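Local atomic coordinates of methyltransferase domain-containing protein (Deinococcus radiodurans, PDB entry 3M33), a protein that is of unknown function but may act as a methyltransferase. Residues R22-R27 / G183-K188; C57-D62 / R87-H92; Y96-N99 / L104-G107; E177-R182 / K188-A193. One frame throughout, in Å; residues are numbered along the deposited sequence.

Interaction 1: residues R22-R27 / G183-K188; sequences RHPWAR and GEFMGK. With SO4 (sulfate ion), chain I.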
loop_
_atom_site.group_PDB
_atom_site.type_symbol
_atom_site.label_atom_id
_atom_site.label_comp_id
_atom_site.label_asym_id
_atom_site.label_seq_id
_atom_site.Cartn_x
_atom_site.Cartn_y
_atom_site.Cartn_z
ATOM N N ARG A 22 -6.771 0.886 3.346
ATOM C CA ARG A 22 -7.131 2.288 3.584
ATOM C C ARG A 22 -7.472 2.551 5.056
ATOM O O ARG A 22 -7.658 1.624 5.841
ATOM C CB ARG A 22 -8.313 2.708 2.699
ATOM C CG ARG A 22 -8.088 2.533 1.197
ATOM C CD ARG A 22 -9.372 2.854 0.421
ATOM N NE ARG A 22 -9.398 2.316 -0.944
ATOM C CZ ARG A 22 -10.249 1.380 -1.362
ATOM N NH1 ARG A 22 -11.142 0.873 -0.510
ATOM N NH2 ARG A 22 -10.209 0.949 -2.630
ATOM N N HIS A 23 -7.554 3.823 5.425
ATOM C CA HIS A 23 -8.103 4.201 6.714
ATOM C C HIS A 23 -9.633 4.122 6.620
ATOM O O HIS A 23 -10.203 4.622 5.668
ATOM C CB HIS A 23 -7.635 5.607 7.089
ATOM C CG HIS A 23 -6.163 5.703 7.360
ATOM N ND1 HIS A 23 -5.463 6.891 7.277
ATOM C CD2 HIS A 23 -5.262 4.761 7.731
ATOM C CE1 HIS A 23 -4.198 6.678 7.596
ATOM N NE2 HIS A 23 -4.047 5.392 7.868
ATOM N N PRO A 24 -10.289 3.471 7.601
ATOM C CA PRO A 24 -11.722 3.104 7.600
ATOM C C PRO A 24 -12.690 4.238 7.937
ATOM O O PRO A 24 -13.887 4.112 7.688
ATOM C CB PRO A 24 -11.830 2.049 8.721
ATOM C CG PRO A 24 -10.446 1.721 9.121
ATOM C CD PRO A 24 -9.562 2.868 8.726
ATOM N N TRP A 25 -12.185 5.314 8.526
ATOM C CA TRP A 25 -13.040 6.406 8.964
ATOM C C TRP A 25 -13.245 7.444 7.854
ATOM O O TRP A 25 -12.452 7.530 6.925
ATOM C CB TRP A 25 -12.441 7.053 10.212
ATOM C CG TRP A 25 -11.074 7.689 10.010
ATOM C CD1 TRP A 25 -10.825 8.985 9.688
ATOM C CD2 TRP A 25 -9.786 7.056 10.145
ATOM N NE1 TRP A 25 -9.466 9.208 9.608
ATOM C CE2 TRP A 25 -8.807 8.035 9.875
ATOM C CE3 TRP A 25 -9.369 5.756 10.466
ATOM C CZ2 TRP A 25 -7.433 7.762 9.922
ATOM C CZ3 TRP A 25 -8.005 5.480 10.507
ATOM C CH2 TRP A 25 -7.053 6.480 10.236
ATOM N N ALA A 26 -14.333 8.200 7.941
ATOM C CA ALA A 26 -14.568 9.315 7.042
ATOM C C ALA A 26 -13.572 10.429 7.357
ATOM O O ALA A 26 -13.299 10.705 8.527
ATOM C CB ALA A 26 -15.983 9.816 7.195
ATOM N N ARG A 27 -13.025 11.057 6.315
ATOM C CA ARG A 27 -12.040 12.123 6.484
ATOM C C ARG A 27 -12.053 13.038 5.275
ATOM O O ARG A 27 -12.304 12.582 4.159
ATOM C CB ARG A 27 -10.644 11.521 6.645
ATOM C CG ARG A 27 -10.209 10.676 5.431
ATOM C CD ARG A 27 -9.712 9.302 5.843
ATOM N NE ARG A 27 -9.244 8.543 4.692
ATOM C CZ ARG A 27 -9.986 7.677 4.003
ATOM N NH1 ARG A 27 -11.245 7.429 4.367
ATOM N NH2 ARG A 27 -9.459 7.043 2.956
ATOM N N GLY A 183 -9.403 6.198 16.350
ATOM C CA GLY A 183 -8.797 5.816 17.613
ATOM C C GLY A 183 -8.610 4.309 17.715
ATOM O O GLY A 183 -7.573 3.821 18.181
ATOM N N GLU A 184 -9.614 3.567 17.268
ATOM C CA GLU A 184 -9.553 2.106 17.308
ATOM C C GLU A 184 -8.517 1.582 16.331
ATOM O O GLU A 184 -7.720 0.716 16.681
ATOM C CB GLU A 184 -10.921 1.503 17.002
ATOM C CG GLU A 184 -11.969 1.927 18.017
ATOM C CD GLU A 184 -13.365 1.447 17.680
ATOM O OE1 GLU A 184 -13.490 0.472 16.911
ATOM O OE2 GLU A 184 -14.334 2.047 18.200
ATOM N N PHE A 185 -8.530 2.107 15.107
ATOM C CA PHE A 185 -7.572 1.695 14.078
ATOM C C PHE A 185 -6.142 1.987 14.526
ATOM O O PHE A 185 -5.210 1.263 14.191
ATOM C CB PHE A 185 -7.861 2.423 12.758
ATOM C CG PHE A 185 -6.832 2.177 11.688
ATOM C CD1 PHE A 185 -7.052 1.219 10.707
ATOM C CD2 PHE A 185 -5.644 2.906 11.670
ATOM C CE1 PHE A 185 -6.109 0.980 9.719
ATOM C CE2 PHE A 185 -4.685 2.683 10.687
ATOM C CZ PHE A 185 -4.918 1.715 9.704
HETATM N N MSE A 186 -5.978 3.061 15.282
HETATM C CA MSE A 186 -4.665 3.483 15.753
HETATM C C MSE A 186 -4.246 2.834 17.072
HETATM O O MSE A 186 -3.073 2.883 17.452
HETATM C CB MSE A 186 -4.670 4.997 15.905
HETATM C CG MSE A 186 -5.095 5.681 14.615
HETATM SE SE MSE A 186 -3.555 6.051 13.503
HETATM C CE MSE A 186 -2.985 7.526 14.654
ATOM N N GLY A 187 -5.202 2.235 17.778
ATOM C CA GLY A 187 -4.916 1.639 19.073
ATOM C C GLY A 187 -4.750 2.694 20.150
ATOM O O GLY A 187 -4.196 2.423 21.216
ATOM N N LYS A 188 -5.202 3.910 19.863
ATOM C CA LYS A 188 -5.259 4.971 20.868
ATOM C C LYS A 188 -6.720 5.341 21.058
ATOM O O LYS A 188 -7.331 5.944 20.170
ATOM C CB LYS A 188 -4.485 6.227 20.435
ATOM C CG LYS A 188 -3.192 6.000 19.655
ATOM C CD LYS A 188 -2.033 5.522 20.532
ATOM C CE LYS A 188 -0.738 5.422 19.713
ATOM N NZ LYS A 188 0.341 4.639 20.396
HETATM S S SO4 I . -6.551 9.557 2.846
HETATM O O1 SO4 I . -6.480 8.981 1.502
HETATM O O2 SO4 I . -6.517 8.510 3.864
HETATM O O3 SO4 I . -5.421 10.460 3.036
HETATM O O4 SO4 I . -7.804 10.288 2.991
#
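Phe-185, in the last turn of helix 176-186, receives the edges of two aromatic rings from the loop 22-27. His-23 brings CD2 to 3.6 Å from Phe-185 CZ, and Trp-25 brings CZ3 to 3.7 Å from Phe-185 CD2. Both pairs are offset edge-to-face, the imidazole plane standing at 70° to the phenyl ring and the indole at 66°. Pro-24 adds an aliphatic contact, its CD lying 3.6 Å from Phe-185 CD1. The trans first torsion of Phe-185 holds its ring out toward the loop, into this aromatic cluster. Within the loop, Trp-25 CH2 sits above one face of the imidazole, toward its rim, so the two rings also pack on each other. Polar anchors stand behind them: His-23 ND1 bonds to Glu-208 and Trp-25 NE1 to the hydroxyl of Tyr-206. Replacing His-23 by alanine is likely to leave Glu-208 without this partner and a gap beside the CZ of Phe-185. Farther out, Arg-27 NH1 bonds to Trp-25 O at 2.8 Å, while Arg-27 NE grips O2 of a sulfate, probably from the crystallisation liquor, at 2.9 Å in a nearly straight bond (167°). Gly-187, with positive phi, forms a Schellman motif at the C-terminal end of the helix. The contact thus joins the end of helix 176-186 to the loop between helix 9-18 and strand 28-29, with strand 204-216 behind the loop.

Interaction 2: residues C57-D62 / R87-H92; sequences CGHGPD and RANAPH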
loop_
_atom_site.group_PDB
_atom_site.type_symbol
_atom_site.label_atom_id
_atom_site.label_comp_id
_atom_site.label_asym_id
_atom_site.label_seq_id
_atom_site.Cartn_x
_atom_site.Cartn_y
_atom_site.Cartn_z
ATOM N N CYS A 57 -2.131 -7.200 -3.274
ATOM C CA CYS A 57 -2.910 -6.491 -4.300
ATOM C C CYS A 57 -4.362 -6.236 -3.902
ATOM O O CYS A 57 -5.068 -5.487 -4.587
ATOM C CB CYS A 57 -2.879 -7.248 -5.626
ATOM S SG CYS A 57 -3.666 -8.869 -5.436
ATOM N N GLY A 58 -4.828 -6.855 -2.818
ATOM C CA GLY A 58 -6.227 -6.673 -2.450
ATOM C C GLY A 58 -7.152 -7.024 -3.613
ATOM O O GLY A 58 -6.988 -8.079 -4.247
ATOM N N HIS A 59 -8.117 -6.154 -3.911
ATOM C CA HIS A 59 -9.093 -6.447 -4.975
ATOM C C HIS A 59 -8.632 -5.910 -6.342
ATOM O O HIS A 59 -9.438 -5.718 -7.251
ATOM C CB HIS A 59 -10.483 -5.894 -4.608
ATOM C CG HIS A 59 -10.512 -4.406 -4.439
ATOM N ND1 HIS A 59 -9.996 -3.777 -3.327
ATOM C CD2 HIS A 59 -10.966 -3.421 -5.252
ATOM C CE1 HIS A 59 -10.131 -2.468 -3.457
ATOM N NE2 HIS A 59 -10.715 -2.225 -4.619
ATOM N N GLY A 60 -7.334 -5.656 -6.472
ATOM C CA GLY A 60 -6.734 -5.248 -7.738
ATOM C C GLY A 60 -6.835 -3.790 -8.194
ATOM O O GLY A 60 -6.765 -3.510 -9.398
ATOM N N PRO A 61 -6.985 -2.843 -7.258
ATOM C CA PRO A 61 -7.159 -1.493 -7.808
ATOM C C PRO A 61 -5.930 -1.043 -8.594
ATOM O O PRO A 61 -6.074 -0.401 -9.635
ATOM C CB PRO A 61 -7.345 -0.606 -6.559
ATOM C CG PRO A 61 -6.737 -1.416 -5.383
ATOM C CD PRO A 61 -7.029 -2.874 -5.780
ATOM N N ASP A 62 -4.730 -1.348 -8.106
ATOM C CA ASP A 62 -3.542 -0.900 -8.822
ATOM C C ASP A 62 -3.254 -1.778 -10.036
ATOM O O ASP A 62 -2.805 -1.287 -11.072
ATOM C CB ASP A 62 -2.322 -0.804 -7.896
ATOM C CG ASP A 62 -2.335 0.459 -7.046
ATOM O OD1 ASP A 62 -2.727 1.532 -7.559
ATOM O OD2 ASP A 62 -1.957 0.382 -5.861
ATOM N N ARG A 87 -9.021 -10.681 -9.951
ATOM C CA ARG A 87 -8.917 -11.255 -11.295
ATOM C C ARG A 87 -9.915 -10.610 -12.268
ATOM O O ARG A 87 -9.550 -10.253 -13.392
ATOM C CB ARG A 87 -9.035 -12.781 -11.260
ATOM C CG ARG A 87 -7.829 -13.435 -10.593
ATOM C CD ARG A 87 -7.835 -14.959 -10.682
ATOM N NE ARG A 87 -6.787 -15.542 -9.839
ATOM C CZ ARG A 87 -6.991 -16.025 -8.612
ATOM N NH1 ARG A 87 -8.211 -16.013 -8.088
ATOM N NH2 ARG A 87 -5.976 -16.530 -7.911
ATOM N N ALA A 88 -11.156 -10.429 -11.817
ATOM C CA ALA A 88 -12.179 -9.725 -12.594
ATOM C C ALA A 88 -11.852 -8.238 -12.834
ATOM O O ALA A 88 -12.100 -7.703 -13.919
ATOM C CB ALA A 88 -13.537 -9.863 -11.917
ATOM N N ASN A 89 -11.300 -7.580 -11.818
ATOM C CA ASN A 89 -10.961 -6.168 -11.908
ATOM C C ASN A 89 -9.828 -5.970 -12.920
ATOM O O ASN A 89 -9.802 -4.983 -13.657
ATOM C CB ASN A 89 -10.565 -5.638 -10.518
ATOM C CG ASN A 89 -10.698 -4.129 -10.390
ATOM O OD1 ASN A 89 -11.263 -3.456 -11.252
ATOM N ND2 ASN A 89 -10.174 -3.589 -9.293
ATOM N N ALA A 90 -8.902 -6.923 -12.970
ATOM C CA ALA A 90 -7.746 -6.792 -13.855
ATOM C C ALA A 90 -7.431 -8.077 -14.622
ATOM O O ALA A 90 -6.588 -8.865 -14.195
ATOM C CB ALA A 90 -6.519 -6.326 -13.058
ATOM N N PRO A 91 -8.096 -8.276 -15.774
ATOM C CA PRO A 91 -7.981 -9.495 -16.591
ATOM C C PRO A 91 -6.564 -9.733 -17.100
ATOM O O PRO A 91 -6.156 -10.872 -17.310
ATOM C CB PRO A 91 -8.902 -9.214 -17.788
ATOM C CG PRO A 91 -9.812 -8.121 -17.337
ATOM C CD PRO A 91 -9.028 -7.298 -16.361
ATOM N N HIS A 92 -5.828 -8.655 -17.317
ATOM C CA HIS A 92 -4.449 -8.764 -17.777
ATOM C C HIS A 92 -3.510 -9.252 -16.678
ATOM O O HIS A 92 -2.427 -9.742 -16.977
ATOM C CB HIS A 92 -3.964 -7.403 -18.259
ATOM C CG HIS A 92 -4.172 -6.325 -17.251
ATOM N ND1 HIS A 92 -5.357 -5.630 -17.145
ATOM C CD2 HIS A 92 -3.371 -5.866 -16.261
ATOM C CE1 HIS A 92 -5.266 -4.765 -16.152
ATOM N NE2 HIS A 92 -4.073 -4.889 -15.598
#
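The imidazole of His-59 and the carboxamide of Asn-89 lie almost parallel, their planes 5° apart, but they are displaced and do not stack: the nearest approach, His-59 CD2 to Asn-89 ND2, is 4.1 Å. One face of the imidazole is occupied by Pro-61, whose CD sits over the ring centre, 3.8 Å above the plane. Close to the plane of the amide, the carbonyl oxygen of His-59 accepts a hydrogen bond from Asn-89 ND2 at 3.0 Å. The N-H points well at it (159°), although the donor is tilted 28° from the plane of that carbonyl. In Asn-89 the amide carbon is turned to the side of CA remote from the backbone N, which carries the amide from the last turn of helix 80-89 toward the turn opposite. That turn, a type II' beta turn from Cys-57 to Gly-60, is closed by Gly-60 N bonding to Cys-57 O at 3.0 Å. It follows strand 51-55 and leads into helix 61-66, with Gly-60 as N-cap; Gly-58 and Gly-60 are consistent with the glycine-rich loop of a Rossmann-type methyltransferase fold. Gly-58 N also bonds to the carboxylate of Asp-77, at the end of the neighbouring strand 72-77. Gly-60 has positive phi, and its CA is 6.0 Å from that of Asn-89; a side chain on Gly-60 would point at Asn-89 CB. Beyond the helix end, His-92 NE2 bonds to Ala-63 O, a bond into helix 61-66 itself, while Asn-89 packs on Ala-64 of the same helix.

Interaction 3: residues Y96-N99 / L104-G107; sequences YEWN and LPAG. With SO4 (sulfate ion), chain D; SO4 (sulfate ion), chain H.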
loop_
_atom_site.group_PDB
_atom_site.type_symbol
_atom_site.label_atom_id
_atom_site.label_comp_id
_atom_site.label_asym_id
_atom_site.label_seq_id
_atom_site.Cartn_x
_atom_site.Cartn_y
_atom_site.Cartn_z
ATOM N N TYR A 96 -2.034 -14.329 -7.658
ATOM C CA TYR A 96 -1.623 -15.507 -6.898
ATOM C C TYR A 96 -2.039 -15.415 -5.430
ATOM O O TYR A 96 -2.023 -14.341 -4.823
ATOM C CB TYR A 96 -0.099 -15.657 -6.985
ATOM C CG TYR A 96 0.419 -15.833 -8.398
ATOM C CD1 TYR A 96 0.595 -17.102 -8.945
ATOM C CD2 TYR A 96 0.722 -14.731 -9.188
ATOM C CE1 TYR A 96 1.060 -17.265 -10.244
ATOM C CE2 TYR A 96 1.195 -14.878 -10.487
ATOM C CZ TYR A 96 1.360 -16.146 -11.011
ATOM O OH TYR A 96 1.831 -16.293 -12.297
ATOM N N GLU A 97 -2.402 -16.554 -4.862
ATOM C CA GLU A 97 -2.805 -16.647 -3.468
ATOM C C GLU A 97 -1.575 -16.996 -2.666
ATOM O O GLU A 97 -1.033 -18.084 -2.809
ATOM C CB GLU A 97 -3.851 -17.756 -3.314
ATOM C CG GLU A 97 -4.499 -17.817 -1.960
ATOM C CD GLU A 97 -5.494 -18.963 -1.859
ATOM O OE1 GLU A 97 -5.672 -19.497 -0.745
ATOM O OE2 GLU A 97 -6.098 -19.332 -2.892
ATOM N N TRP A 98 -1.117 -16.073 -1.830
ATOM C CA TRP A 98 0.124 -16.279 -1.105
ATOM C C TRP A 98 0.130 -15.437 0.162
ATOM O O TRP A 98 -0.346 -14.296 0.166
ATOM C CB TRP A 98 1.326 -15.917 -2.000
ATOM C CG TRP A 98 2.653 -16.328 -1.431
ATOM C CD1 TRP A 98 2.913 -17.448 -0.704
ATOM C CD2 TRP A 98 3.908 -15.643 -1.570
ATOM N NE1 TRP A 98 4.240 -17.503 -0.367
ATOM C CE2 TRP A 98 4.874 -16.403 -0.879
ATOM C CE3 TRP A 98 4.303 -14.454 -2.191
ATOM C CZ2 TRP A 98 6.215 -16.018 -0.796
ATOM C CZ3 TRP A 98 5.640 -14.068 -2.110
ATOM C CH2 TRP A 98 6.578 -14.849 -1.420
ATOM N N ASN A 99 0.665 -16.001 1.239
ATOM C CA ASN A 99 0.810 -15.262 2.487
ATOM C C ASN A 99 2.187 -14.624 2.592
ATOM O O ASN A 99 2.560 -14.125 3.650
ATOM C CB ASN A 99 0.604 -16.181 3.694
ATOM C CG ASN A 99 1.657 -17.266 3.783
ATOM O OD1 ASN A 99 2.528 -17.360 2.923
ATOM N ND2 ASN A 99 1.575 -18.100 4.817
ATOM N N LEU A 104 8.157 -19.499 -3.021
ATOM C CA LEU A 104 7.384 -18.666 -3.924
ATOM C C LEU A 104 6.298 -19.505 -4.577
ATOM O O LEU A 104 6.498 -20.683 -4.856
ATOM C CB LEU A 104 8.285 -18.080 -5.007
ATOM C CG LEU A 104 9.567 -17.402 -4.533
ATOM C CD1 LEU A 104 10.442 -17.072 -5.740
ATOM C CD2 LEU A 104 9.236 -16.158 -3.729
ATOM N N PRO A 105 5.136 -18.896 -4.819
ATOM C CA PRO A 105 4.067 -19.572 -5.547
ATOM C C PRO A 105 4.606 -20.127 -6.842
ATOM O O PRO A 105 5.403 -19.463 -7.515
ATOM C CB PRO A 105 3.096 -18.435 -5.855
ATOM C CG PRO A 105 3.309 -17.464 -4.771
ATOM C CD PRO A 105 4.769 -17.521 -4.449
ATOM N N ALA A 106 4.180 -21.332 -7.193
ATOM C CA ALA A 106 4.589 -21.926 -8.445
ATOM C C ALA A 106 4.060 -21.062 -9.573
ATOM O O ALA A 106 2.909 -20.624 -9.546
ATOM C CB ALA A 106 4.055 -23.349 -8.557
ATOM N N GLY A 107 4.908 -20.791 -10.554
ATOM C CA GLY A 107 4.486 -20.003 -11.695
ATOM C C GLY A 107 4.572 -18.499 -11.517
ATOM O O GLY A 107 4.160 -17.757 -12.406
HETATM S S SO4 D . -0.820 -19.438 1.338
HETATM O O1 SO4 D . -1.742 -18.312 1.461
HETATM O O2 SO4 D . -1.234 -20.249 0.188
HETATM O O3 SO4 D . 0.547 -18.972 1.113
HETATM O O4 SO4 D . -0.863 -20.235 2.571
HETATM S S SO4 H . -2.791 -19.402 -6.824
HETATM O O1 SO4 H . -2.382 -19.328 -8.227
HETATM O O2 SO4 H . -3.370 -20.714 -6.535
HETATM O O3 SO4 H . -1.622 -19.194 -5.970
HETATM O O4 SO4 H . -3.799 -18.384 -6.550
#
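Strand 94-97, at one edge of the sheet, runs out here into a loop that folds back over its end, so that Leu-104 to Gly-107 pack on side chains of Tyr-96 and Trp-98. The central contact is a CH-pi interaction: Pro-105 CD stands 3.7 Å from the centroid of the five-membered ring of Trp-98, only 18° off its normal. Pro-105 CG touches the same indole near Trp-98 CG, and Leu-104 CD2 approaches Trp-98 CH2 at 3.8 Å. A chi1 of -170° carries the indole of Trp-98 away from its backbone N and turns a face to the proline, while NE1 bonds to Lys-101 O within the loop. A serine at Trp-98 would probably leave Pro-105 without the ring face it rests on and Lys-101 O without its indole donor. Backbone N-H groups at the strand end hold two sulfates, probably from the crystallisation liquor: Glu-97 N binds O3 and O4 of one, and Asn-99 N reaches O3 of the other at 3.0 Å. Tyr-96 also meets the loop, its CD1 4.2 Å from Pro-105 CB, and its hydroxyl makes a weak hydrogen bond of 2.8 Å from OH to Gly-107 O.

Interaction 4: residues E177-R182 / K188-A193; sequences EDWQMR and KLARRA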
loop_
_atom_site.group_PDB
_atom_site.type_symbol
_atom_site.label_atom_id
_atom_site.label_comp_id
_atom_site.label_asym_id
_atom_site.label_seq_id
_atom_site.Cartn_x
_atom_site.Cartn_y
_atom_site.Cartn_z
ATOM N N GLU A 177 -17.980 9.962 15.863
ATOM C CA GLU A 177 -17.932 8.552 15.477
ATOM C C GLU A 177 -16.690 8.262 14.639
ATOM O O GLU A 177 -16.017 7.237 14.818
ATOM C CB GLU A 177 -19.186 8.156 14.694
ATOM C CG GLU A 177 -20.438 8.067 15.543
ATOM C CD GLU A 177 -20.891 9.420 16.056
ATOM O OE1 GLU A 177 -20.788 10.419 15.306
ATOM O OE2 GLU A 177 -21.351 9.480 17.212
ATOM N N ASP A 178 -16.392 9.169 13.714
ATOM C CA ASP A 178 -15.221 9.013 12.867
ATOM C C ASP A 178 -13.930 9.121 13.683
ATOM O O ASP A 178 -12.981 8.367 13.463
ATOM C CB ASP A 178 -15.241 10.051 11.749
ATOM C CG ASP A 178 -16.339 9.788 10.744
ATOM O OD1 ASP A 178 -16.355 8.675 10.174
ATOM O OD2 ASP A 178 -17.180 10.688 10.531
ATOM N N TRP A 179 -13.904 10.055 14.632
ATOM C CA TRP A 179 -12.743 10.208 15.499
ATOM C C TRP A 179 -12.495 8.942 16.297
ATOM O O TRP A 179 -11.348 8.511 16.441
ATOM C CB TRP A 179 -12.916 11.394 16.446
ATOM C CG TRP A 179 -11.669 11.703 17.218
ATOM C CD1 TRP A 179 -11.524 11.696 18.574
ATOM C CD2 TRP A 179 -10.387 12.045 16.679
ATOM N NE1 TRP A 179 -10.237 12.029 18.912
ATOM C CE2 TRP A 179 -9.517 12.246 17.768
ATOM C CE3 TRP A 179 -9.891 12.212 15.377
ATOM C CZ2 TRP A 179 -8.178 12.604 17.600
ATOM C CZ3 TRP A 179 -8.563 12.568 15.212
ATOM C CH2 TRP A 179 -7.721 12.764 16.316
ATOM N N GLN A 180 -13.582 8.357 16.807
ATOM C CA GLN A 180 -13.542 7.114 17.584
ATOM C C GLN A 180 -12.992 5.974 16.767
ATOM O O GLN A 180 -12.169 5.197 17.247
ATOM C CB GLN A 180 -14.950 6.670 17.994
ATOM C CG GLN A 180 -15.620 7.447 19.085
ATOM C CD GLN A 180 -16.887 6.752 19.550
ATOM O OE1 GLN A 180 -17.429 7.070 20.603
ATOM N NE2 GLN A 180 -17.354 5.784 18.768
HETATM N N MSE A 181 -13.509 5.843 15.546
HETATM C CA MSE A 181 -13.088 4.780 14.649
HETATM C C MSE A 181 -11.597 4.886 14.325
HETATM O O MSE A 181 -10.900 3.880 14.276
HETATM C CB MSE A 181 -13.921 4.798 13.372
HETATM C CG MSE A 181 -13.711 3.583 12.495
HETATM SE SE MSE A 181 -14.838 3.662 10.920
HETATM C CE MSE A 181 -16.510 4.231 11.776
ATOM N N ARG A 182 -11.103 6.105 14.118
ATOM C CA ARG A 182 -9.666 6.305 13.940
ATOM C C ARG A 182 -8.886 5.853 15.172
ATOM O O ARG A 182 -7.848 5.200 15.056
ATOM C CB ARG A 182 -9.342 7.769 13.644
ATOM C CG ARG A 182 -7.844 8.061 13.661
ATOM C CD ARG A 182 -7.551 9.506 13.266
ATOM N NE ARG A 182 -6.115 9.775 13.217
ATOM C CZ ARG A 182 -5.382 10.093 14.281
ATOM N NH1 ARG A 182 -5.943 10.174 15.483
ATOM N NH2 ARG A 182 -4.087 10.333 14.148
ATOM N N LYS A 188 -5.202 3.910 19.863
ATOM C CA LYS A 188 -5.259 4.971 20.868
ATOM C C LYS A 188 -6.720 5.341 21.058
ATOM O O LYS A 188 -7.331 5.944 20.170
ATOM C CB LYS A 188 -4.485 6.227 20.435
ATOM C CG LYS A 188 -3.192 6.000 19.655
ATOM C CD LYS A 188 -2.033 5.522 20.532
ATOM C CE LYS A 188 -0.738 5.422 19.713
ATOM N NZ LYS A 188 0.341 4.639 20.396
ATOM N N LEU A 189 -7.276 4.975 22.207
ATOM C CA LEU A 189 -8.676 5.249 22.515
ATOM C C LEU A 189 -9.037 6.733 22.402
ATOM O O LEU A 189 -8.407 7.596 23.013
ATOM C CB LEU A 189 -9.006 4.740 23.920
ATOM C CG LEU A 189 -10.459 4.902 24.377
ATOM C CD1 LEU A 189 -11.392 4.142 23.449
ATOM C CD2 LEU A 189 -10.622 4.430 25.815
ATOM N N ALA A 190 -10.066 7.029 21.621
ATOM C CA ALA A 190 -10.538 8.401 21.504
ATOM C C ALA A 190 -11.291 8.803 22.773
ATOM O O ALA A 190 -12.045 8.009 23.335
ATOM C CB ALA A 190 -11.432 8.538 20.314
ATOM N N ARG A 191 -11.097 10.040 23.214
ATOM C CA ARG A 191 -11.783 10.514 24.406
ATOM C C ARG A 191 -12.631 11.743 24.117
ATOM O O ARG A 191 -12.157 12.713 23.529
ATOM C CB ARG A 191 -10.780 10.793 25.525
ATOM C CG ARG A 191 -9.383 11.120 25.033
ATOM C CD ARG A 191 -8.353 10.363 25.850
ATOM N NE ARG A 191 -7.381 11.258 26.468
ATOM C CZ ARG A 191 -6.440 10.861 27.317
ATOM N NH1 ARG A 191 -6.345 9.581 27.655
ATOM N NH2 ARG A 191 -5.595 11.744 27.833
ATOM N N ARG A 192 -13.891 11.688 24.537
ATOM C CA ARG A 192 -14.833 12.777 24.305
ATOM C C ARG A 192 -14.275 14.136 24.734
ATOM O O ARG A 192 -14.592 15.160 24.134
ATOM C CB ARG A 192 -16.170 12.486 24.996
ATOM C CG ARG A 192 -17.215 13.567 24.790
ATOM C CD ARG A 192 -17.339 13.962 23.321
ATOM N NE ARG A 192 -18.385 13.230 22.606
ATOM C CZ ARG A 192 -19.347 13.814 21.896
ATOM N NH1 ARG A 192 -20.258 13.079 21.269
ATOM N NH2 ARG A 192 -19.400 15.137 21.812
ATOM N N ALA A 193 -13.427 14.136 25.757
ATOM C CA ALA A 193 -12.799 15.363 26.236
ATOM C C ALA A 193 -12.042 16.082 25.131
ATOM O O ALA A 193 -12.241 17.272 24.910
ATOM C CB ALA A 193 -11.868 15.062 27.393
HETATM O O HOH W 1 -8.840 11.664 21.622
HETATM O O HOH W 2 -11.309 5.287 20.068
#
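Ala-190 presses its methyl group against helix 176-186 from the loop that doubles back along it, in the connection between helices 176-186 and 192-198, where 188-191 leads into the second helix. The tight part is small and centred on that methyl. Ala-190 CB lies 3.6 Å from Trp-179 CD1 and 3.7 Å from Gln-180 CA, touching both the pyrrole part of the indole and the helix backbone. The alpha carbons of Gln-180 and Ala-190 come within 5.1 Å, a spacing at which the small methyl group fits between loop and helix. Trp-179 has CG anti to its backbone N (chi1 -172°), which swings CD1 and NE1 toward the loop; the indole also packs on Met-204, Tyr-206 and Ala-173 of the neighbouring strands.

Around this point the contact is looser and polar, and no direct hydrogen bond crosses it. Glu-177 and Arg-192 carry opposite charges, but their closest charged atoms, OE2 and NH1, remain 5.5 Å apart. Arg-192 instead forms a salt bridge with Asp-196 and a cation-pi contact with Trp-176, while Arg-191, the N-cap residue of helix 192-198, has its CB directed away from helix 176-186. Two water molecules bridge the segments. One donates to Gln-180 O and accepts from Ala-190 N, the latter at 2.6 Å. The other lies in the indole plane at the ring's edge, accepting from Trp-179 NE1 at 3.1 Å and from Arg-191 N at 3.2 Å.

How the interactions relate
Interactions 1 and 4 form one neighbourhood, their centres 9 Å apart: both use helix 176-186, they share Lys-188, and Asp-178 OD1 probably accepts a hydrogen bond from Ala-26 N at 3.0 Å. Interactions 2 and 3 follow one another in the sequence, with centres 16 Å apart, and belong to the probable Rossmann-type part of the chain. The bridge between the two regions is slight: Arg-22 NH2 of interaction 1 packs 3.5 Å from His-59 CE1 of interaction 2, in the glycine-rich turn. Glycerol, probably from the crystallisation liquor, is bound at Arg-22 and at Asp-62, where it may mark a pocket. Interactions 3 and 4 lie on opposite sides of the chain's centre, their own centres 39 Å apart.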